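Protein ninB (Enterobacteria phage lambda, PDB 1PC6) probably acts in phage genetic recombination as the dimeric Orf protein, with functional similarities to the Escherichia coli RecFOR proteins that help initiate genetic exchange. Local coordinates at residues K81-V86 and F94-Q99. Sequence-based numbering, arbitrary orientation.
Sequences KQQDVV and FVVIGQ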
# COMPACT_ATOMS: atom_id res chain seq x y z
N LYS A 81 -8.72 10.33 -12.52
CA LYS A 81 -10.01 9.77 -12.13
C LYS A 81 -10.62 10.59 -11.00
O LYS A 81 -9.96 10.86 -10.00
CB LYS A 81 -9.82 8.32 -11.69
CG LYS A 81 -8.51 7.69 -12.18
CD LYS A 81 -8.66 6.20 -12.56
CE LYS A 81 -9.20 5.35 -11.41
NZ LYS A 81 -9.81 4.06 -11.88
N GLN A 82 -11.89 10.97 -11.18
CA GLN A 82 -12.61 11.76 -10.18
C GLN A 82 -12.62 11.09 -8.83
O GLN A 82 -12.86 9.89 -8.74
CB GLN A 82 -14.07 11.97 -10.59
CG GLN A 82 -14.26 12.70 -11.89
CD GLN A 82 -15.57 13.46 -11.91
OE1 GLN A 82 -16.61 12.92 -11.52
NE2 GLN A 82 -15.53 14.72 -12.36
N GLN A 83 -12.40 11.87 -7.79
CA GLN A 83 -12.40 11.32 -6.44
C GLN A 83 -13.82 10.95 -6.06
O GLN A 83 -14.73 11.71 -6.35
CB GLN A 83 -11.86 12.36 -5.46
CG GLN A 83 -10.41 12.72 -5.69
CD GLN A 83 -9.84 13.48 -4.53
OE1 GLN A 83 -10.27 14.59 -4.23
NE2 GLN A 83 -8.86 12.89 -3.85
N ASP A 84 -14.01 9.80 -5.41
CA ASP A 84 -15.37 9.42 -5.00
C ASP A 84 -15.74 10.07 -3.67
O ASP A 84 -14.87 10.39 -2.88
CB ASP A 84 -15.50 7.89 -4.86
CG ASP A 84 -15.69 7.20 -6.20
OD1 ASP A 84 -16.12 7.88 -7.15
OD2 ASP A 84 -15.43 5.98 -6.31
N VAL A 85 -17.02 10.28 -3.44
CA VAL A 85 -17.48 10.89 -2.20
C VAL A 85 -18.40 9.93 -1.48
O VAL A 85 -19.18 9.24 -2.12
CB VAL A 85 -18.27 12.17 -2.46
CG1 VAL A 85 -18.78 12.73 -1.15
CG2 VAL A 85 -17.39 13.19 -3.16
N VAL A 86 -18.33 9.89 -0.16
CA VAL A 86 -19.17 8.97 0.59
C VAL A 86 -19.54 9.53 1.98
O VAL A 86 -18.85 10.41 2.50
CB VAL A 86 -18.45 7.61 0.70
CG1 VAL A 86 -17.33 7.69 1.73
CG2 VAL A 86 -19.44 6.52 1.01
N PHE A 94 -19.35 14.30 5.05
CA PHE A 94 -18.87 13.44 4.00
C PHE A 94 -17.36 13.27 4.00
O PHE A 94 -16.62 14.06 4.60
CB PHE A 94 -19.36 13.99 2.66
CG PHE A 94 -20.85 14.00 2.54
CD1 PHE A 94 -21.53 12.90 2.01
CD2 PHE A 94 -21.60 15.06 3.05
CE1 PHE A 94 -22.93 12.85 2.00
CE2 PHE A 94 -23.00 15.02 3.05
CZ PHE A 94 -23.67 13.91 2.53
N VAL A 95 -16.93 12.21 3.33
CA VAL A 95 -15.53 11.91 3.18
C VAL A 95 -15.29 11.64 1.70
O VAL A 95 -16.00 10.84 1.08
CB VAL A 95 -15.10 10.70 4.06
CG1 VAL A 95 -16.23 9.73 4.20
CG2 VAL A 95 -13.88 10.01 3.44
N VAL A 96 -14.31 12.34 1.14
CA VAL A 96 -13.94 12.20 -0.26
C VAL A 96 -12.76 11.26 -0.33
O VAL A 96 -11.78 11.41 0.40
CB VAL A 96 -13.57 13.55 -0.88
CG1 VAL A 96 -12.97 13.35 -2.25
CG2 VAL A 96 -14.81 14.42 -0.98
N ILE A 97 -12.85 10.28 -1.22
CA ILE A 97 -11.82 9.27 -1.36
C ILE A 97 -11.17 9.29 -2.73
O ILE A 97 -11.87 9.31 -3.75
CB ILE A 97 -12.40 7.86 -1.14
CG1 ILE A 97 -13.17 7.82 0.18
CG2 ILE A 97 -11.30 6.80 -1.23
CD1 ILE A 97 -13.91 6.53 0.41
N GLY A 98 -9.84 9.26 -2.75
CA GLY A 98 -9.13 9.23 -4.01
C GLY A 98 -9.14 7.82 -4.58
O GLY A 98 -9.61 6.89 -3.92
N GLN A 99 -8.64 7.65 -5.80
CA GLN A 99 -8.61 6.33 -6.43
C GLN A 99 -7.36 5.57 -6.02
O GLN A 99 -6.31 6.17 -5.83
CB GLN A 99 -8.64 6.45 -7.95
CG GLN A 99 -9.87 7.15 -8.50
CD GLN A 99 -11.16 6.58 -7.95
OE1 GLN A 99 -11.34 5.36 -7.90
NE2 GLN A 99 -12.08 7.46 -7.56
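Phe-94 meets strand 84-87 through CB and the near ring atom CD1, with CB 4.1 Å from Val-85 CG1 and CD1 near the carbonyl oxygen of Val-86, to which the ring stands oblique. Val-95 and Val-86 exchange two backbone hydrogen bonds, the N-H of Val-95 to Val-86 O and that of Val-86 to Val-95 O, both 2.8 Å. The two side chains run alongside each other from the same face of the hairpin: each sets CG1 between its own backbone N and carbonyl carbon (chi1 75° in Val-86, 32° in Val-95), and these two methyls meet. Val-96 belongs to the other face of what is a two-stranded antiparallel beta hairpin, strands 84-87 and 94-97, where it forms a non-hydrogen-bonded pair with Val-85. Its CG2 rests 3.6 Å from Val-85 CG2, and CG1 lies against Gln-83 CB. This face also meets the second subunit: Gln-83 OE1 takes the N-H of Val-96 of the second subunit, Gln-83 NE2 of that subunit bonds to Val-96 O, and the two copies of Val-96 pack together. Ile-97 pairs with Asp-84 through a nearly straight bond from Ile-97 N to Asp-84 O and a weak return from Asp-84 N to Ile-97 O, while its CD1 reaches Val-86 CG1 at 3.8 Å. At Gly-98 the backbone passes the Gln-83 amide, whose NE2 is 3.7 Å from the glycine CA. Gln-99, bent at chi2 (-51°), crosses Lys-81 at about a right angle, its CG 3.4 Å from Lys-81 CB, and NE2 turns back to give a weak hydrogen bond to Gln-82 O.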